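Local coordinates for virulence sensor protein BvgS (Bordetella pertussis, PDB 6ZJ8) that acts as a sensor histidine kinase in the control of virulence, its PAS domain probably taking part in passing the signal along, at residues 31-36 and 48-53; 57-62 and 82-87. All coordinates share one frame; numbering follows the deposited sequence.

In the fold
A PAS fold sets short helices against one face of an antiparallel sheet, and the two contacts use opposite ends of one of those helices, 51-57. Interaction 1 fastens the loop between helix 17-31 and strand 37-41 to the start of helix 51-57; interaction 2 packs the end of that same helix against helix 79-87. Their centres are about 12 Å apart, and they meet where Tyr53 OH lies 3.4 Å from Met84 SD, a packing contact. Trp135 of strand 128-137 meets the rings of both Tyr53 and Phe87. Helix 51-57 thus joins a polar, partly buried contact at its beginning to an apolar, buried one at its end.

Interaction 1 of 2, residues 31-36 and 48-53; sequences DGTPNP and LCNDAY
Asn50 grips the 31-36 loop with its side-chain amide. ND2 donates to Thr33 OG1 at 2.7 Å, nearly straight at 169°, and also to Asn35 O at 2.7 Å. Both acceptors lie close to the amide plane, so the two bonds together fix the rotation of the amide, although ND2 itself stands above the carbonyl plane of Asn35. The torsion responsible is chi1 of 64°, which sets CG between the backbone N and carbonyl carbon of Asn50 and turns the amide into the loop. The same group serves the helix behind it: Asn50 is the N-cap of helix 51-57, and OD1 accepts from Tyr53 N at 3.0 Å.

Beside this polar centre, the methyl of Ala52 is set into the bend of the loop, with CB 3.3 Å from Pro34 O and 3.4 Å from Pro36 N. The Pro36 ring continues the apolar edge, its CB 4.1 Å from Tyr53 CB. A water bridges the backbones by donating to Thr33 O and accepting from Ala52 N. At the more exposed end, Asp31 OD1 comes within 2.5 Å of Asp51 OD2, the carboxylate planes turned 42° apart.

Further out, Leu29 O is a second partner of Thr33 OG1, and Ile37 N also donates to Asn50 OD1. Arg27 forms a salt bridge with Asp31 OD2, while Arg141 of helix 138-155 bonds Asn35 OD1. Through these partners the contact is tied to helices 17-31 and 138-155, the first and last of the modelled chain. One buried amide with both its ends engaged ties the helix start to the loop, whereas the approach of the two aspartates suggests that one acid group is probably protonated, and Arg27 may offset part of the remaining negative charge.

Interaction 2 of 2, residues 57-62 and 82-87; sequences FGVTAD and REMHEF
Phe57 carries this contact, its ring covered on one face by Met84 and met at its edge by Phe87 of helix 79-87. Met84 CG stands 3.9 Å from the Phe57 centroid and only 13° off the normal, a CH-pi contact. Met84 SD follows above the same face at the longer distance of 4.9 Å, a Met-aromatic contact. The extended chain of Met84, with chi2 of -167°, carries its methyl CE onward to 4.0 Å from Phe57 CD2 and to 4.2 Å from Val59 CG2.

Phe87 is met differently. Phe57 turns its edge, through CE1 and CZ, toward the Phe87 face in an offset T-shaped pair whose planes stand at 89°; Phe57 CZ lies 3.6 Å from Phe87 CD1. Glu83 brings both CB, 4.0 Å from Phe57 CD1, and OE1, 3.9 Å from the same carbon, its carboxylate plane nearly parallel to the ring.

Directly after Phe57 the chain turns away through Gly58, the C-prime residue of a Schellman motif that ends helix 51-57. Around the pair, Leu80 also touches Phe57, Tyr53 touches Met84, and Val105 and Leu107 of strand 99-107 line Phe87. Cohesion here thus comes from dispersion and the weak electrostatics of C-H groups and sulfur against aromatic faces, which makes it depend largely on close fit; the Glu83 carboxylate beside the CD1 C-H may add a weak, favourable electrostatic term.

Interaction 1 of 2, residues 31-36 and 48-53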
loop_
_atom_site.group_PDB
_atom_site.type_symbol
_atom_site.label_atom_id
_atom_site.label_comp_id
_atom_site.label_asym_id
_atom_site.label_seq_id
_atom_site.Cartn_x
_atom_site.Cartn_y
_atom_site.Cartn_z
ATOM N N ASP A 31 -12.783 -3.268 0.511
ATOM C CA ASP A 31 -13.323 -3.124 1.855
ATOM C C ASP A 31 -12.969 -4.287 2.772
ATOM O O ASP A 31 -13.322 -4.245 3.956
ATOM C CB ASP A 31 -14.851 -2.988 1.813
ATOM C CG ASP A 31 -15.309 -1.631 1.326
ATOM O OD1 ASP A 31 -14.500 -0.681 1.340
ATOM O OD2 ASP A 31 -16.494 -1.514 0.938
ATOM N N GLY A 32 -12.294 -5.319 2.271
ATOM C CA GLY A 32 -12.127 -6.524 3.059
ATOM C C GLY A 32 -10.790 -7.219 2.940
ATOM O O GLY A 32 -10.722 -8.450 3.031
ATOM N N THR A 33 -9.717 -6.461 2.736
ATOM C CA THR A 33 -8.378 -7.019 2.798
ATOM C C THR A 33 -7.572 -6.294 3.864
ATOM O O THR A 33 -7.612 -5.054 3.930
ATOM C CB THR A 33 -7.657 -6.936 1.437
ATOM O OG1 THR A 33 -7.720 -5.602 0.921
ATOM C CG2 THR A 33 -8.297 -7.891 0.443
ATOM N N PRO A 34 -6.843 -7.014 4.726
ATOM C CA PRO A 34 -6.240 -6.371 5.901
ATOM C C PRO A 34 -4.961 -5.604 5.609
ATOM O O PRO A 34 -4.671 -4.616 6.290
ATOM C CB PRO A 34 -5.975 -7.555 6.842
ATOM C CG PRO A 34 -5.776 -8.714 5.938
ATOM C CD PRO A 34 -6.649 -8.477 4.734
ATOM N N ASN A 35 -4.189 -6.037 4.619
ATOM C CA ASN A 35 -2.937 -5.335 4.365
ATOM C C ASN A 35 -3.104 -4.311 3.249
ATOM O O ASN A 35 -3.830 -4.561 2.280
ATOM C CB ASN A 35 -1.833 -6.321 3.982
ATOM C CG ASN A 35 -1.482 -7.271 5.109
ATOM O OD1 ASN A 35 -1.419 -6.877 6.273
ATOM N ND2 ASN A 35 -1.258 -8.533 4.769
ATOM N N PRO A 36 -2.462 -3.147 3.354
ATOM C CA PRO A 36 -2.544 -2.165 2.264
ATOM C C PRO A 36 -2.094 -2.751 0.935
ATOM O O PRO A 36 -1.068 -3.431 0.849
ATOM C CB PRO A 36 -1.608 -1.046 2.731
ATOM C CG PRO A 36 -1.653 -1.125 4.214
ATOM C CD PRO A 36 -1.776 -2.592 4.537
ATOM N N LEU A 48 -6.015 1.815 -8.020
ATOM C CA LEU A 48 -6.756 1.109 -6.989
ATOM C C LEU A 48 -5.984 1.187 -5.684
ATOM O O LEU A 48 -4.750 1.204 -5.671
ATOM C CB LEU A 48 -6.997 -0.354 -7.380
ATOM C CG LEU A 48 -7.764 -1.226 -6.385
ATOM C CD1 LEU A 48 -8.619 -2.239 -7.128
ATOM C CD2 LEU A 48 -6.820 -1.946 -5.431
ATOM N N CYS A 49 -6.730 1.243 -4.585
ATOM C CA CYS A 49 -6.152 1.158 -3.251
ATOM C C CYS A 49 -7.256 0.743 -2.292
ATOM O O CYS A 49 -8.358 1.299 -2.338
ATOM C CB CYS A 49 -5.524 2.489 -2.828
ATOM S SG CYS A 49 -6.484 3.950 -3.248
ATOM N N ASN A 50 -6.968 -0.241 -1.446
ATOM C CA ASN A 50 -7.970 -0.743 -0.522
ATOM C C ASN A 50 -8.065 0.172 0.698
ATOM O O ASN A 50 -7.339 1.161 0.827
ATOM C CB ASN A 50 -7.649 -2.183 -0.130
ATOM C CG ASN A 50 -6.344 -2.312 0.633
ATOM O OD1 ASN A 50 -5.537 -1.380 0.683
ATOM N ND2 ASN A 50 -6.122 -3.482 1.217
ATOM N N ASP A 51 -8.987 -0.162 1.605
ATOM C CA ASP A 51 -9.203 0.676 2.780
ATOM C C ASP A 51 -8.036 0.603 3.754
ATOM O O ASP A 51 -7.807 1.550 4.512
ATOM C CB ASP A 51 -10.495 0.266 3.481
ATOM C CG ASP A 51 -11.726 0.559 2.654
ATOM O OD1 ASP A 51 -11.603 1.252 1.619
ATOM O OD2 ASP A 51 -12.816 0.095 3.041
ATOM N N ALA A 52 -7.296 -0.508 3.762
ATOM C CA ALA A 52 -6.093 -0.575 4.585
ATOM C C ALA A 52 -5.088 0.480 4.145
ATOM O O ALA A 52 -4.442 1.126 4.978
ATOM C CB ALA A 52 -5.477 -1.970 4.509
ATOM N N TYR A 53 -4.952 0.670 2.831
ATOM C CA TYR A 53 -4.130 1.751 2.303
ATOM C C TYR A 53 -4.677 3.106 2.737
ATOM O O TYR A 53 -3.979 3.902 3.379
ATOM C CB TYR A 53 -4.081 1.645 0.776
ATOM C CG TYR A 53 -3.145 2.623 0.109
ATOM C CD1 TYR A 53 -3.469 3.966 0.009
ATOM C CD2 TYR A 53 -1.943 2.197 -0.435
ATOM C CE1 TYR A 53 -2.614 4.861 -0.599
ATOM C CE2 TYR A 53 -1.083 3.084 -1.047
ATOM C CZ TYR A 53 -1.423 4.414 -1.127
ATOM O OH TYR A 53 -0.569 5.301 -1.739
HETATM O O HOH W 1 -8.884 -2.937 3.044
#

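Interaction 2 of 2, residues 57-62 and 82-87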
loop_
_atom_site.group_PDB
_atom_site.type_symbol
_atom_site.label_atom_id
_atom_site.label_comp_id
_atom_site.label_asym_id
_atom_site.label_seq_id
_atom_site.Cartn_x
_atom_site.Cartn_y
_atom_site.Cartn_z
ATOM N N PHE A 57 -3.676 6.620 6.240
ATOM C CA PHE A 57 -3.503 8.063 6.158
ATOM C C PHE A 57 -4.770 8.832 6.500
ATOM O O PHE A 57 -4.736 10.067 6.536
ATOM C CB PHE A 57 -3.027 8.442 4.752
ATOM C CG PHE A 57 -1.901 7.588 4.250
ATOM C CD1 PHE A 57 -0.587 7.896 4.564
ATOM C CD2 PHE A 57 -2.153 6.470 3.473
ATOM C CE1 PHE A 57 0.453 7.109 4.108
ATOM C CE2 PHE A 57 -1.116 5.679 3.015
ATOM C CZ PHE A 57 0.187 5.999 3.333
ATOM N N GLY A 58 -5.881 8.144 6.745
ATOM C CA GLY A 58 -7.111 8.824 7.097
ATOM C C GLY A 58 -7.743 9.601 5.966
ATOM O O GLY A 58 -8.398 10.617 6.218
ATOM N N VAL A 59 -7.571 9.151 4.723
ATOM C CA VAL A 59 -8.159 9.829 3.573
ATOM C C VAL A 59 -9.142 8.901 2.870
ATOM O O VAL A 59 -9.282 7.730 3.235
ATOM C CB VAL A 59 -7.080 10.318 2.587
ATOM C CG1 VAL A 59 -6.102 11.250 3.283
ATOM C CG2 VAL A 59 -6.350 9.139 1.948
ATOM N N THR A 60 -9.826 9.425 1.859
ATOM C CA THR A 60 -10.774 8.675 1.052
ATOM C C THR A 60 -10.182 8.417 -0.327
ATOM O O THR A 60 -9.126 8.945 -0.689
ATOM C CB THR A 60 -12.102 9.430 0.923
ATOM O OG1 THR A 60 -11.872 10.702 0.306
ATOM C CG2 THR A 60 -12.739 9.643 2.286
ATOM N N ALA A 61 -10.885 7.591 -1.106
ATOM C CA ALA A 61 -10.403 7.247 -2.438
ATOM C C ALA A 61 -10.368 8.462 -3.356
ATOM O O ALA A 61 -9.502 8.547 -4.234
ATOM C CB ALA A 61 -11.278 6.152 -3.047
ATOM N N ASP A 62 -11.291 9.409 -3.172
ATOM C CA ASP A 62 -11.340 10.575 -4.048
ATOM C C ASP A 62 -10.062 11.399 -3.995
ATOM O O ASP A 62 -9.794 12.165 -4.928
ATOM C CB ASP A 62 -12.534 11.459 -3.686
ATOM C CG ASP A 62 -13.848 10.901 -4.196
ATOM O OD1 ASP A 62 -13.852 10.285 -5.283
ATOM O OD2 ASP A 62 -14.875 11.081 -3.510
ATOM N N ARG A 82 3.787 13.374 0.836
ATOM C CA ARG A 82 5.016 13.070 1.563
ATOM C C ARG A 82 4.885 11.761 2.334
ATOM O O ARG A 82 5.751 10.883 2.245
ATOM C CB ARG A 82 5.358 14.227 2.503
ATOM C CG ARG A 82 6.647 14.045 3.288
ATOM C CD ARG A 82 6.995 15.289 4.096
ATOM N NE ARG A 82 5.937 15.658 5.034
ATOM C CZ ARG A 82 5.652 14.986 6.147
ATOM N NH1 ARG A 82 6.336 13.893 6.467
ATOM N NH2 ARG A 82 4.672 15.402 6.938
ATOM N N GLU A 83 3.794 11.607 3.086
ATOM C CA GLU A 83 3.608 10.402 3.890
ATOM C C GLU A 83 3.506 9.159 3.015
ATOM O O GLU A 83 4.104 8.123 3.324
ATOM C CB GLU A 83 2.361 10.554 4.758
ATOM C CG GLU A 83 2.402 11.767 5.677
ATOM C CD GLU A 83 1.052 12.085 6.277
ATOM O OE1 GLU A 83 0.050 11.479 5.837
ATOM O OE2 GLU A 83 0.989 12.944 7.182
ATOM N N MET A 84 2.755 9.240 1.915
ATOM C CA MET A 84 2.610 8.079 1.045
ATOM C C MET A 84 3.940 7.687 0.417
ATOM O O MET A 84 4.225 6.496 0.243
ATOM C CB MET A 84 1.580 8.367 -0.044
ATOM C CG MET A 84 0.176 8.534 0.486
ATOM S SD MET A 84 -1.062 8.498 -0.817
ATOM C CE MET A 84 -2.542 8.673 0.165
ATOM N N HIS A 85 4.766 8.674 0.062
ATOM C CA HIS A 85 6.040 8.371 -0.582
ATOM C C HIS A 85 6.880 7.432 0.273
ATOM O O HIS A 85 7.581 6.559 -0.253
ATOM C CB HIS A 85 6.806 9.664 -0.863
ATOM C CG HIS A 85 8.027 9.467 -1.706
ATOM N ND1 HIS A 85 9.305 9.617 -1.211
ATOM C CD2 HIS A 85 8.166 9.125 -3.009
ATOM C CE1 HIS A 85 10.177 9.379 -2.174
ATOM N NE2 HIS A 85 9.512 9.078 -3.274
ATOM N N GLU A 86 6.817 7.589 1.596
ATOM C CA GLU A 86 7.616 6.747 2.481
ATOM C C GLU A 86 7.180 5.287 2.403
ATOM O O GLU A 86 8.023 4.381 2.397
ATOM C CB GLU A 86 7.519 7.272 3.914
ATOM C CG GLU A 86 8.181 8.634 4.105
ATOM C CD GLU A 86 7.833 9.289 5.430
ATOM O OE1 GLU A 86 8.017 10.519 5.549
ATOM O OE2 GLU A 86 7.373 8.580 6.351
ATOM N N PHE A 87 5.872 5.036 2.330
ATOM C CA PHE A 87 5.385 3.662 2.292
ATOM C C PHE A 87 5.576 3.012 0.929
ATOM O O PHE A 87 5.672 1.783 0.844
ATOM C CB PHE A 87 3.904 3.617 2.669
ATOM C CG PHE A 87 3.643 3.864 4.122
ATOM C CD1 PHE A 87 3.452 5.150 4.596
ATOM C CD2 PHE A 87 3.588 2.810 5.017
ATOM C CE1 PHE A 87 3.210 5.377 5.936
ATOM C CE2 PHE A 87 3.345 3.030 6.357
ATOM C CZ PHE A 87 3.156 4.314 6.818
#